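Local structure of putative GntR-family transcriptional regulator (Bordetella bronchiseptica RB50, 3CNV) at residues R2-L6 against M100-D104; T46-R52 against D64-G70; M59-I63 against G148-T152. The protein probably regulates transcription as a GntR-family repressor or activator, its UTRA-type domain, the part studied here, binding a small effector molecule. All coordinates share one frame; numbering follows the deposited sequence.

Interaction 1: R2-L6 against M100-D104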
ATOM      1  N   ARG C   2      -8.591 -14.592  -7.603  1.00 12.97           N
ATOM      2  CA  ARG C   2      -9.459 -14.980  -6.505  1.00 13.52           C
ATOM      3  C   ARG C   2      -9.902 -13.834  -5.597  1.00 13.40           C
ATOM      4  O   ARG C   2     -11.080 -13.733  -5.261  1.00 12.66           O
ATOM      5  CB  ARG C   2      -8.758 -16.121  -5.708  1.00 15.52           C
ATOM      6  CG  ARG C   2      -9.557 -16.631  -4.552  1.00 17.61           C
ATOM      7  CD  ARG C   2     -10.906 -17.262  -4.992  1.00 23.44           C
ATOM      8  NE  ARG C   2     -11.693 -17.699  -3.839  1.00 24.98           N
ATOM      9  CZ  ARG C   2     -12.448 -16.847  -3.156  1.00 25.78           C
ATOM     10  NH1 ARG C   2     -12.465 -15.587  -3.557  1.00 20.73           N
ATOM     11  NH2 ARG C   2     -13.162 -17.217  -2.096  1.00 24.88           N
ATOM     12  N   TYR C   3      -8.954 -12.960  -5.191  1.00 11.93           N
ATOM     13  CA  TYR C   3      -9.247 -11.923  -4.183  1.00 12.57           C
ATOM     14  C   TYR C   3      -8.961 -10.519  -4.680  1.00 13.02           C
ATOM     15  O   TYR C   3      -8.056 -10.311  -5.515  1.00 13.91           O
ATOM     16  CB  TYR C   3      -8.444 -12.097  -2.891  1.00 13.22           C
ATOM     17  CG  TYR C   3      -8.527 -13.451  -2.201  1.00 11.56           C
ATOM     18  CD1 TYR C   3      -9.712 -14.064  -2.013  1.00 16.68           C
ATOM     19  CD2 TYR C   3      -7.425 -14.032  -1.671  1.00 20.37           C
ATOM     20  CE1 TYR C   3      -9.841 -15.287  -1.395  1.00 18.43           C
ATOM     21  CE2 TYR C   3      -7.512 -15.294  -0.998  1.00 24.28           C
ATOM     22  CZ  TYR C   3      -8.752 -15.906  -0.871  1.00 23.49           C
ATOM     23  OH  TYR C   3      -8.969 -17.115  -0.231  1.00 26.96           O
ATOM     24  N   ARG C   4      -9.787  -9.605  -4.195  1.00 11.92           N
ATOM     25  CA  ARG C   4      -9.663  -8.210  -4.450  1.00 12.06           C
ATOM     26  C   ARG C   4      -8.968  -7.552  -3.263  1.00 12.86           C
ATOM     27  O   ARG C   4      -7.933  -6.788  -3.431  1.00 13.37           O
ATOM     28  CB  ARG C   4     -11.048  -7.571  -4.737  1.00 12.92           C
ATOM     29  CG  ARG C   4     -10.995  -6.080  -4.924  1.00 11.58           C
ATOM     30  CD  ARG C   4     -10.336  -5.789  -6.179  1.00 10.20           C
ATOM     31  NE  ARG C   4     -10.043  -4.367  -6.426  1.00 12.23           N
ATOM     32  CZ  ARG C   4      -8.950  -3.748  -6.008  1.00 13.36           C
ATOM     33  NH1 ARG C   4      -7.989  -4.384  -5.349  1.00 13.55           N
ATOM     34  NH2 ARG C   4      -8.792  -2.481  -6.282  1.00 17.35           N
ATOM     35  N   PHE C   5      -9.506  -7.773  -2.078  1.00 10.87           N
ATOM     36  CA  PHE C   5      -8.982  -7.032  -0.911  1.00 11.50           C
ATOM     37  C   PHE C   5      -8.587  -7.856   0.258  1.00 13.35           C
ATOM     38  O   PHE C   5      -7.895  -7.388   1.156  1.00 16.13           O
ATOM     39  CB  PHE C   5      -9.967  -6.007  -0.393  1.00 12.92           C
ATOM     40  CG  PHE C   5     -10.192  -4.855  -1.310  1.00 12.17           C
ATOM     41  CD1 PHE C   5      -9.136  -4.088  -1.745  1.00  9.83           C
ATOM     42  CD2 PHE C   5     -11.481  -4.475  -1.660  1.00 14.65           C
ATOM     43  CE1 PHE C   5      -9.335  -3.030  -2.527  1.00 10.63           C
ATOM     44  CE2 PHE C   5     -11.685  -3.317  -2.472  1.00  7.74           C
ATOM     45  CZ  PHE C   5     -10.620  -2.646  -2.930  1.00  8.82           C
ATOM     46  N   LEU C   6      -9.006  -9.106   0.237  1.00 13.14           N
ATOM     47  CA  LEU C   6      -8.812 -10.009   1.390  1.00 12.93           C
ATOM     48  C   LEU C   6      -7.348 -10.208   1.678  1.00 12.56           C
ATOM     49  O   LEU C   6      -6.637 -10.641   0.788  1.00 10.47           O
ATOM     50  CB  LEU C   6      -9.508 -11.372   1.091  1.00 14.12           C
ATOM     51  CG  LEU C   6      -9.504 -12.367   2.274  1.00 16.26           C
ATOM     52  CD1 LEU C   6     -10.366 -11.828   3.381  1.00 16.29           C
ATOM     53  CD2 LEU C   6      -9.984 -13.743   1.864  1.00 15.48           C
HETATM   54  N   MSE C 100     -13.954  -2.017  -7.881  1.00 15.75           N
HETATM   55  CA  MSE C 100     -13.317  -1.233  -6.808  1.00 14.73           C
HETATM   56  C   MSE C 100     -11.841  -0.919  -7.133  1.00 16.39           C
HETATM   57  O   MSE C 100     -10.997  -1.809  -7.455  1.00 15.97           O
HETATM   58  CB  MSE C 100     -13.419  -1.970  -5.496  1.00 15.43           C
HETATM   59  CG  MSE C 100     -14.759  -2.568  -5.163  1.00 17.36           C
HETATM   60 SE   MSE C 100     -16.154  -1.192  -5.108  1.00 20.10          SE
HETATM   61  CE  MSE C 100     -17.658  -2.429  -4.593  1.00 14.47           C
ATOM     62  N   VAL C 101     -11.506   0.355  -7.017  1.00 16.12           N
ATOM     63  CA  VAL C 101     -10.164   0.825  -7.240  1.00 17.57           C
ATOM     64  C   VAL C 101      -9.379   1.030  -5.956  1.00 19.69           C
ATOM     65  O   VAL C 101      -8.151   0.944  -5.948  1.00 22.70           O
ATOM     66  CB  VAL C 101     -10.192   2.164  -8.085  1.00 19.39           C
ATOM     67  CG1 VAL C 101     -11.002   1.943  -9.323  1.00 19.02           C
ATOM     68  CG2 VAL C 101     -10.797   3.269  -7.293  1.00 18.96           C
ATOM     69  N   ARG C 102     -10.089   1.258  -4.858  1.00 19.00           N
ATOM     70  CA  ARG C 102      -9.481   1.499  -3.561  1.00 19.87           C
ATOM     71  C   ARG C 102     -10.373   1.026  -2.463  1.00 17.46           C
ATOM     72  O   ARG C 102     -11.597   1.083  -2.576  1.00 18.73           O
ATOM     73  CB  ARG C 102      -9.289   3.062  -3.315  1.00 18.71           C
ATOM     74  CG  ARG C 102      -8.383   3.373  -2.108  1.00 24.74           C
ATOM     75  CD  ARG C 102      -8.239   4.909  -1.860  1.00 25.91           C
ATOM     76  NE  ARG C 102      -9.221   5.517  -0.951  1.00 24.31           N
ATOM     77  CZ  ARG C 102     -10.136   6.373  -1.375  1.00 28.69           C
ATOM     78  NH1 ARG C 102     -10.177   6.682  -2.655  1.00 30.64           N
ATOM     79  NH2 ARG C 102     -10.985   6.954  -0.548  1.00 27.41           N
ATOM     80  N   ALA C 103      -9.759   0.743  -1.340  1.00 15.45           N
ATOM     81  CA  ALA C 103     -10.486   0.486  -0.072  1.00 15.06           C
ATOM     82  C   ALA C 103      -9.810   1.186   1.103  1.00 15.51           C
ATOM     83  O   ALA C 103      -8.582   1.206   1.208  1.00 15.50           O
ATOM     84  CB  ALA C 103     -10.649  -0.976   0.245  1.00 14.70           C
ATOM     85  N   ASP C 104     -10.591   1.815   1.973  1.00 15.32           N
ATOM     86  CA  ASP C 104     -10.022   2.463   3.159  1.00 15.58           C
ATOM     87  C   ASP C 104     -10.536   1.592   4.336  1.00 15.89           C
ATOM     88  O   ASP C 104     -11.716   1.289   4.418  1.00 15.16           O
ATOM     89  CB  ASP C 104     -10.487   3.881   3.340  1.00 18.23           C
ATOM     90  CG  ASP C 104      -9.953   4.856   2.272  1.00 23.14           C
ATOM     91  OD1 ASP C 104      -8.866   4.590   1.635  1.00 30.11           O
ATOM     92  OD2 ASP C 104     -10.633   5.928   2.097  1.00 28.22           O
TER
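A classic beta bulge at Val101 and Arg102, facing Tyr136, lies in the 100-104 segment, where Arg4 and Phe5 of the N-terminal loop dock on the region of strand 102-111, the outermost strand of the main sheet within this chain. Arg4 grips the carbonyl of Met100 (a selenomethionine) side-on with two nitrogens: NE lies 2.9 Å and NH2 2.6 Å from Met100 O. The oxygen sits in the guanidinium plane, while both donors reach it from one face of its carbonyl plane. The NH2 bond is the straighter, at 154° against 136° for NE. A chi1 of 176° sets Arg4 CG over the centre of one face of the Phe5 ring. The bend at chi2 then brings the guanidinium back, so that Phe5 CE1 lies over one of its faces while the nitrogens reach Met100 O. On the opposite face of the ring, Ala103 CB stands 3.6 Å from the centroid, a CH-pi contact close to the ring normal. The aromatic ring is thus sandwiched, its rotation restrained from both faces, and Phe5 CE2 also packs on Met100 CB at 3.7 Å. Tyr89 completes the setting by meeting Phe5 edge-to-face. The backbone amides of Arg4 and Phe5 bind a citrate, probably from the crystallisation liquor, and Arg4 NH1 forms a salt bridge with the C-terminal carboxylate of Asn162 of the second subunit. On the far side of the strand Arg102 pairs with Asp104, NE to OD1 at 2.8 Å and NH2 to OD2 at 2.9 Å, its NH1 making a further salt bridge with Asp140. Ala103 and Asp104 pair with a strand of the second subunit, an arrangement typical of an edge strand whose sheet runs on across a subunit interface.

Interaction 2: T46-R52 against D64-G70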
ATOM      1  N   THR C  46     -32.424   3.228   0.808  1.00 16.77           N
ATOM      2  CA  THR C  46     -32.382   1.785   0.953  1.00 18.62           C
ATOM      3  C   THR C  46     -31.018   1.243   0.549  1.00 17.15           C
ATOM      4  O   THR C  46     -30.415   1.702  -0.409  1.00 16.23           O
ATOM      5  CB  THR C  46     -33.539   1.132   0.129  1.00 19.70           C
ATOM      6  OG1 THR C  46     -34.813   1.514   0.735  1.00 23.29           O
ATOM      7  CG2 THR C  46     -33.389  -0.320   0.060  1.00 19.58           C
ATOM      8  N   VAL C  47     -30.556   0.288   1.354  1.00 15.89           N
ATOM      9  CA  VAL C  47     -29.335  -0.483   1.132  1.00 15.92           C
ATOM     10  C   VAL C  47     -29.643  -1.989   1.163  1.00 15.96           C
ATOM     11  O   VAL C  47     -30.535  -2.449   1.815  1.00 15.10           O
ATOM     12  CB  VAL C  47     -28.168  -0.157   2.135  1.00 14.67           C
ATOM     13  CG1 VAL C  47     -27.665   1.351   1.933  1.00 12.26           C
ATOM     14  CG2 VAL C  47     -28.585  -0.436   3.562  1.00 14.12           C
ATOM     15  N   VAL C  48     -28.909  -2.725   0.369  1.00 17.15           N
ATOM     16  CA  VAL C  48     -28.922  -4.180   0.476  1.00 17.68           C
ATOM     17  C   VAL C  48     -27.864  -4.527   1.496  1.00 17.94           C
ATOM     18  O   VAL C  48     -26.739  -3.980   1.479  1.00 17.57           O
ATOM     19  CB  VAL C  48     -28.509  -4.861  -0.828  1.00 18.01           C
ATOM     20  CG1 VAL C  48     -28.542  -6.461  -0.662  1.00 18.98           C
ATOM     21  CG2 VAL C  48     -29.372  -4.398  -1.935  1.00 19.66           C
ATOM     22  N   THR C  49     -28.221  -5.426   2.388  1.00 17.37           N
ATOM     23  CA  THR C  49     -27.243  -5.947   3.297  1.00 19.13           C
ATOM     24  C   THR C  49     -27.144  -7.451   3.211  1.00 18.93           C
ATOM     25  O   THR C  49     -28.122  -8.173   3.110  1.00 17.50           O
ATOM     26  CB  THR C  49     -27.509  -5.477   4.775  1.00 20.95           C
ATOM     27  OG1 THR C  49     -26.292  -5.637   5.550  1.00 26.42           O
ATOM     28  CG2 THR C  49     -28.704  -6.271   5.405  1.00 18.15           C
ATOM     29  N   ILE C  50     -25.889  -7.887   3.244  1.00 18.82           N
ATOM     30  CA  ILE C  50     -25.554  -9.288   3.252  1.00 17.85           C
ATOM     31  C   ILE C  50     -24.659  -9.590   4.448  1.00 17.97           C
ATOM     32  O   ILE C  50     -23.750  -8.820   4.802  1.00 17.27           O
ATOM     33  CB  ILE C  50     -24.738  -9.615   1.960  1.00 20.34           C
ATOM     34  CG1 ILE C  50     -25.511  -9.162   0.690  1.00 20.30           C
ATOM     35  CG2 ILE C  50     -24.278 -11.088   1.938  1.00 16.87           C
ATOM     36  CD1 ILE C  50     -24.636  -9.175  -0.584  1.00 21.59           C
ATOM     37  N   ARG C  51     -24.967 -10.688   5.100  1.00 16.16           N
ATOM     38  CA  ARG C  51     -24.029 -11.363   5.997  1.00 15.20           C
ATOM     39  C   ARG C  51     -23.507 -12.646   5.384  1.00 15.36           C
ATOM     40  O   ARG C  51     -24.281 -13.484   4.865  1.00 14.09           O
ATOM     41  CB  ARG C  51     -24.673 -11.638   7.348  1.00 15.29           C
ATOM     42  CG  ARG C  51     -23.647 -12.279   8.282  1.00 18.11           C
ATOM     43  CD  ARG C  51     -24.120 -12.424   9.646  1.00 21.13           C
ATOM     44  NE  ARG C  51     -24.062 -11.149  10.329  1.00 19.86           N
ATOM     45  CZ  ARG C  51     -24.281 -11.032  11.624  1.00 24.39           C
ATOM     46  NH1 ARG C  51     -24.567 -12.140  12.340  1.00 20.75           N
ATOM     47  NH2 ARG C  51     -24.197  -9.828  12.190  1.00 23.51           N
ATOM     48  N   ARG C  52     -22.193 -12.813   5.408  1.00 15.81           N
ATOM     49  CA  ARG C  52     -21.636 -14.107   4.951  1.00 16.78           C
ATOM     50  C   ARG C  52     -20.532 -14.639   5.828  1.00 16.64           C
ATOM     51  O   ARG C  52     -19.866 -13.902   6.529  1.00 16.46           O
ATOM     52  CB  ARG C  52     -21.184 -14.040   3.494  1.00 17.36           C
ATOM     53  CG  ARG C  52     -20.153 -13.171   3.203  1.00 19.02           C
ATOM     54  CD  ARG C  52     -18.802 -13.879   3.315  1.00 20.78           C
ATOM     55  NE  ARG C  52     -17.850 -12.927   2.833  1.00 20.63           N
ATOM     56  CZ  ARG C  52     -17.505 -12.768   1.566  1.00 18.31           C
ATOM     57  NH1 ARG C  52     -17.947 -13.608   0.650  1.00 20.44           N
ATOM     58  NH2 ARG C  52     -16.645 -11.810   1.249  1.00 15.52           N
ATOM     59  N   ASP C  64     -18.539 -11.570   7.624  1.00 14.79           N
ATOM     60  CA  ASP C  64     -18.618 -10.270   6.934  1.00 15.42           C
ATOM     61  C   ASP C  64     -20.069  -9.793   6.908  1.00 15.91           C
ATOM     62  O   ASP C  64     -20.980 -10.556   6.575  1.00 15.98           O
ATOM     63  CB  ASP C  64     -18.192 -10.353   5.484  1.00 17.05           C
ATOM     64  CG  ASP C  64     -16.710 -10.387   5.256  1.00 18.93           C
ATOM     65  OD1 ASP C  64     -15.971  -9.701   6.022  1.00 18.89           O
ATOM     66  OD2 ASP C  64     -16.287 -11.070   4.226  1.00 20.62           O
ATOM     67  N   ASP C  65     -20.270  -8.539   7.262  1.00 14.55           N
ATOM     68  CA  ASP C  65     -21.536  -7.821   7.043  1.00 14.70           C
ATOM     69  C   ASP C  65     -21.217  -6.772   5.989  1.00 15.01           C
ATOM     70  O   ASP C  65     -20.282  -6.009   6.160  1.00 15.94           O
ATOM     71  CB  ASP C  65     -22.099  -7.116   8.288  1.00 15.05           C
ATOM     72  CG  ASP C  65     -22.749  -8.069   9.270  1.00 22.83           C
ATOM     73  OD1 ASP C  65     -23.366  -9.033   8.821  1.00 27.64           O
ATOM     74  OD2 ASP C  65     -22.662  -7.840  10.494  1.00 30.34           O
ATOM     75  N   LEU C  66     -22.058  -6.673   4.977  1.00 14.95           N
ATOM     76  CA  LEU C  66     -21.862  -5.741   3.834  1.00 15.95           C
ATOM     77  C   LEU C  66     -23.121  -4.913   3.687  1.00 16.01           C
ATOM     78  O   LEU C  66     -24.224  -5.384   3.902  1.00 15.89           O
ATOM     79  CB  LEU C  66     -21.706  -6.541   2.497  1.00 18.92           C
ATOM     80  CG  LEU C  66     -20.573  -7.415   2.067  1.00 20.82           C
ATOM     81  CD1 LEU C  66     -20.509  -8.757   2.835  1.00 21.71           C
ATOM     82  CD2 LEU C  66     -20.779  -7.557   0.570  1.00 22.17           C
ATOM     83  N   TRP C  67     -22.941  -3.690   3.234  1.00 15.09           N
ATOM     84  CA  TRP C  67     -24.052  -2.804   2.940  1.00 13.92           C
ATOM     85  C   TRP C  67     -23.713  -2.164   1.574  1.00 13.20           C
ATOM     86  O   TRP C  67     -22.644  -1.590   1.381  1.00 14.43           O
ATOM     87  CB  TRP C  67     -24.155  -1.676   3.978  1.00 14.60           C
ATOM     88  CG  TRP C  67     -24.587  -2.072   5.361  1.00 16.33           C
ATOM     89  CD1 TRP C  67     -25.849  -2.048   5.863  1.00 18.85           C
ATOM     90  CD2 TRP C  67     -23.750  -2.561   6.404  1.00 18.19           C
ATOM     91  NE1 TRP C  67     -25.846  -2.480   7.157  1.00 21.17           N
ATOM     92  CE2 TRP C  67     -24.564  -2.824   7.506  1.00 19.48           C
ATOM     93  CE3 TRP C  67     -22.388  -2.791   6.511  1.00 20.57           C
ATOM     94  CZ2 TRP C  67     -24.045  -3.297   8.722  1.00 23.61           C
ATOM     95  CZ3 TRP C  67     -21.882  -3.270   7.689  1.00 24.28           C
ATOM     96  CH2 TRP C  67     -22.701  -3.541   8.787  1.00 21.71           C
ATOM     97  N   LEU C  68     -24.644  -2.255   0.672  1.00 12.30           N
ATOM     98  CA  LEU C  68     -24.538  -1.750  -0.685  1.00 12.99           C
ATOM     99  C   LEU C  68     -25.705  -0.827  -1.057  1.00 14.24           C
ATOM    100  O   LEU C  68     -26.828  -1.089  -0.712  1.00 11.81           O
ATOM    101  CB  LEU C  68     -24.505  -2.930  -1.625  1.00 13.69           C
ATOM    102  CG  LEU C  68     -23.466  -4.032  -1.334  1.00 16.27           C
ATOM    103  CD1 LEU C  68     -23.888  -5.345  -1.973  1.00 17.97           C
ATOM    104  CD2 LEU C  68     -22.120  -3.557  -1.911  1.00 14.25           C
ATOM    105  N   PRO C  69     -25.422   0.257  -1.797  1.00 15.85           N
ATOM    106  CA  PRO C  69     -26.516   1.197  -2.161  1.00 17.29           C
ATOM    107  C   PRO C  69     -27.620   0.489  -3.015  1.00 18.07           C
ATOM    108  O   PRO C  69     -27.335  -0.156  -4.017  1.00 16.78           O
ATOM    109  CB  PRO C  69     -25.799   2.285  -2.927  1.00 17.41           C
ATOM    110  CG  PRO C  69     -24.438   1.683  -3.329  1.00 18.67           C
ATOM    111  CD  PRO C  69     -24.116   0.629  -2.374  1.00 15.97           C
ATOM    112  N   GLY C  70     -28.856   0.553  -2.547  1.00 20.05           N
ATOM    113  CA  GLY C  70     -29.963  -0.208  -3.163  1.00 22.08           C
ATOM    114  C   GLY C  70     -30.016   0.119  -4.645  1.00 24.63           C
ATOM    115  O   GLY C  70     -30.219  -0.746  -5.478  1.00 26.63           O
TER
HETATM  116  O   HOH W   1     -26.162  -7.880   7.396  1.00 28.32           O
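Ile50, Leu66 and Leu68 meet on one face of the sheet, where Ile50 CD1 approaches Leu68 CD1 to 4.1 Å and Leu66 CD2 to 4.3 Å. Phe92 of helix 88-96 packs over both leucines. On the other face Trp67 lies beside Thr49, whose OG1 sits over the indole, and Val47 CG2 meets the ring edge 3.9 Å from Trp67 CD1. The two strands, 46-56 and 59-69, form an antiparallel beta hairpin, with Val48-Leu68, Ile50-Leu66 and Arg52-Asp64 as hydrogen-bonded pairs. Leu66 O takes a second donor: with OG1 anti to the backbone N (chi1 -161°), Thr49 sends its hydroxyl proton to Leu66 O at 2.7 Å, from the carbonyl face opposite to that used by Ile50 N. Further along, Arg51 grips Asp65 side-on in nearly coplanar fashion, NE to OD1 at 2.7 Å and NH2 to OD2 at 3.0 Å, both on syn lone pairs; Arg147 holds OD2 as well. Across the sheet both NE (2.8 Å) and NH2 of Arg52 meet the same oxygen, Asp64 OD2, on its anti side, and the guanidinium and carboxylate planes are 49° apart. Arg52 NH1 also binds Ser21, and Arg52 NH2 the bound citrate.

Interaction 3: M59-I63 against G148-T152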
HETATM    1  N   MSE C  59     -12.871 -24.546   8.295  1.00 21.30           N
HETATM    2  CA  MSE C  59     -13.143 -23.904   9.562  1.00 19.67           C
HETATM    3  C   MSE C  59     -13.581 -22.486   9.323  1.00 18.05           C
HETATM    4  O   MSE C  59     -13.007 -21.821   8.502  1.00 14.78           O
HETATM    5  CB  MSE C  59     -11.891 -23.920  10.420  1.00 20.19           C
HETATM    6  CG  MSE C  59     -11.268 -25.299  10.526  1.00 22.50           C
HETATM    7 SE   MSE C  59      -9.597 -25.173  11.478  0.30 24.12          SE
HETATM    8  CE  MSE C  59     -10.375 -24.862  13.208  1.00 21.05           C
ATOM      9  N   PRO C  60     -14.649 -22.041  10.006  1.00 17.33           N
ATOM     10  CA  PRO C  60     -15.074 -20.642   9.834  1.00 17.46           C
ATOM     11  C   PRO C  60     -14.025 -19.719  10.332  1.00 15.89           C
ATOM     12  O   PRO C  60     -13.470 -19.893  11.419  1.00 15.80           O
ATOM     13  CB  PRO C  60     -16.311 -20.496  10.727  1.00 17.71           C
ATOM     14  CG  PRO C  60     -16.693 -21.800  11.175  1.00 19.20           C
ATOM     15  CD  PRO C  60     -15.517 -22.793  10.927  1.00 19.54           C
ATOM     16  N   THR C  61     -13.802 -18.679   9.567  1.00 14.23           N
ATOM     17  CA  THR C  61     -12.693 -17.774   9.791  1.00 13.59           C
ATOM     18  C   THR C  61     -13.101 -16.295   9.779  1.00 12.93           C
ATOM     19  O   THR C  61     -12.571 -15.501  10.567  1.00 12.68           O
ATOM     20  CB  THR C  61     -11.608 -18.112   8.708  1.00 15.28           C
ATOM     21  OG1 THR C  61     -11.123 -19.433   8.991  1.00 14.54           O
ATOM     22  CG2 THR C  61     -10.412 -17.163   8.712  1.00 17.57           C
ATOM     23  N   VAL C  62     -14.102 -15.978   8.957  1.00 12.27           N
ATOM     24  CA  VAL C  62     -14.621 -14.601   8.815  1.00 12.98           C
ATOM     25  C   VAL C  62     -16.137 -14.553   8.823  1.00 13.36           C
ATOM     26  O   VAL C  62     -16.805 -15.353   8.174  1.00 12.77           O
ATOM     27  CB  VAL C  62     -14.039 -13.912   7.479  1.00 13.59           C
ATOM     28  CG1 VAL C  62     -14.381 -12.454   7.397  1.00 13.49           C
ATOM     29  CG2 VAL C  62     -12.518 -14.084   7.386  1.00  7.19           C
ATOM     30  N   ILE C  63     -16.667 -13.564   9.531  1.00 12.30           N
ATOM     31  CA  ILE C  63     -18.045 -13.148   9.363  1.00 13.46           C
ATOM     32  C   ILE C  63     -18.033 -11.708   8.844  1.00 13.75           C
ATOM     33  O   ILE C  63     -17.463 -10.783   9.462  1.00 12.51           O
ATOM     34  CB  ILE C  63     -18.947 -13.269  10.647  1.00 14.48           C
ATOM     35  CG1 ILE C  63     -18.912 -14.658  11.230  1.00 15.11           C
ATOM     36  CG2 ILE C  63     -20.420 -12.782  10.366  1.00 14.42           C
ATOM     37  CD1 ILE C  63     -19.692 -15.743  10.456  1.00 17.80           C
ATOM     38  N   GLY C 148     -15.803  -6.819   8.696  1.00 13.76           N
ATOM     39  CA  GLY C 148     -15.379  -8.165   8.837  1.00 12.19           C
ATOM     40  C   GLY C 148     -14.904  -8.464  10.256  1.00 13.95           C
ATOM     41  O   GLY C 148     -14.271  -7.661  10.922  1.00 13.21           O
ATOM     42  N   LEU C 149     -15.198  -9.656  10.687  1.00 13.46           N
ATOM     43  CA  LEU C 149     -14.686 -10.130  11.955  1.00 12.80           C
ATOM     44  C   LEU C 149     -13.987 -11.427  11.653  1.00 13.58           C
ATOM     45  O   LEU C 149     -14.612 -12.379  11.197  1.00 12.92           O
ATOM     46  CB  LEU C 149     -15.815 -10.301  13.007  1.00 13.92           C
ATOM     47  CG  LEU C 149     -16.450  -9.043  13.616  1.00 16.44           C
ATOM     48  CD1 LEU C 149     -17.831  -9.492  14.161  1.00 16.43           C
ATOM     49  CD2 LEU C 149     -15.557  -8.378  14.742  1.00 15.06           C
ATOM     50  N   TYR C 150     -12.701 -11.437  11.983  1.00 12.66           N
ATOM     51  CA  TYR C 150     -11.777 -12.474  11.616  1.00 12.78           C
ATOM     52  C   TYR C 150     -11.268 -13.154  12.851  1.00 12.68           C
ATOM     53  O   TYR C 150     -10.820 -12.539  13.822  1.00 10.53           O
ATOM     54  CB  TYR C 150     -10.547 -11.902  10.892  1.00 14.43           C
ATOM     55  CG  TYR C 150     -10.778 -11.223   9.558  1.00 15.42           C
ATOM     56  CD1 TYR C 150     -11.768 -10.268   9.375  1.00 19.61           C
ATOM     57  CD2 TYR C 150      -9.951 -11.485   8.499  1.00 22.81           C
ATOM     58  CE1 TYR C 150     -11.919  -9.596   8.138  1.00 21.73           C
ATOM     59  CE2 TYR C 150     -10.103 -10.825   7.237  1.00 25.06           C
ATOM     60  CZ  TYR C 150     -11.109  -9.896   7.075  1.00 19.33           C
ATOM     61  OH  TYR C 150     -11.216  -9.271   5.865  1.00 19.29           O
ATOM     62  N   LEU C 151     -11.316 -14.469  12.787  1.00 11.78           N
ATOM     63  CA  LEU C 151     -10.689 -15.315  13.821  1.00 12.85           C
ATOM     64  C   LEU C 151      -9.264 -15.598  13.304  1.00 13.91           C
ATOM     65  O   LEU C 151      -9.071 -16.245  12.302  1.00 13.75           O
ATOM     66  CB  LEU C 151     -11.445 -16.614  13.991  1.00 12.82           C
ATOM     67  CG  LEU C 151     -10.823 -17.615  14.945  1.00 12.92           C
ATOM     68  CD1 LEU C 151     -10.920 -16.985  16.379  1.00 12.35           C
ATOM     69  CD2 LEU C 151     -11.536 -18.951  14.807  1.00 14.23           C
ATOM     70  N   THR C 152      -8.287 -15.020  13.978  1.00 14.66           N
ATOM     71  CA  THR C 152      -6.896 -15.021  13.531  1.00 15.07           C
ATOM     72  C   THR C 152      -6.048 -16.042  14.263  1.00 16.63           C
ATOM     73  O   THR C 152      -4.895 -15.798  14.563  1.00 18.60           O
ATOM     74  CB  THR C 152      -6.270 -13.600  13.635  1.00 15.04           C
ATOM     75  OG1 THR C 152      -6.350 -13.132  14.973  1.00 15.28           O
ATOM     76  CG2 THR C 152      -6.985 -12.671  12.800  1.00 14.42           C
TER
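Strands 59-69 and 141-150 pair antiparallel in the interior of the six-stranded sheet, and here Val62 and Ile63 face Tyr150 and Leu149. The branched side chain of Val62 lies alongside Tyr150, both pointing the same way, and reaches over one face of the ring. Its CG2 makes a CH-pi contact 4.0 Å from the ring centroid and 17° off the normal, with CD2 of Tyr150 as near as 3.8 Å. A chi1 near 180° (-172°) swings Val62 CG1 away from the backbone N and onto the ring, at Tyr150 CE1. Both methyls therefore press on the aromatic ring, and Leu8 of the short strand 8-10 packs against the same two residues. Backbone hydrogen bonds flank the non-hydrogen-bonded Val62-Tyr150 pair on both sides. Ile63 and Leu149 form a hydrogen-bonded pair, with Ile63 N to Leu149 O at 2.9 Å and Leu149 N to Ile63 O at 2.8 Å. Beyond the Val62-Tyr150 pair, Leu151 N binds Thr61 O at 2.8 Å, almost straight at 173°. A classic beta bulge marks the other edge of strand 59-69, where Thr61 and Val62 both face Leu54 of the hairpin partner 46-56. CB of Leu151 points toward strand 59-69, and Leu151 CD2 lies 4.0 Å from Pro60 O. That leucine packs in addition on Leu128 and Val122, while the Leu149 side chain meets Gln130 and Ile116.

All three contacts reach the six-stranded antiparallel sheet, and their centres lie about 16 to 18 Å apart. Interactions 2 and 3 share strand 59-69, whose two neighbours, 46-56 and 141-150, flank it; they touch where Asp64 meets Gly148 and Arg51 meets Ile63. Interaction 1 brings the N-terminal loop to strand 102-111, two places beyond 141-150, and touches interaction 3 through Leu6 and Tyr150. Along the chain interaction 2 is nested within the loop closed by interaction 1, whereas interaction 3 crosses both. The sheet is thus assembled from a local hairpin and distant segments, and citrate, bound by Arg2, the loop backbone and Arg52, may mark the effector pocket.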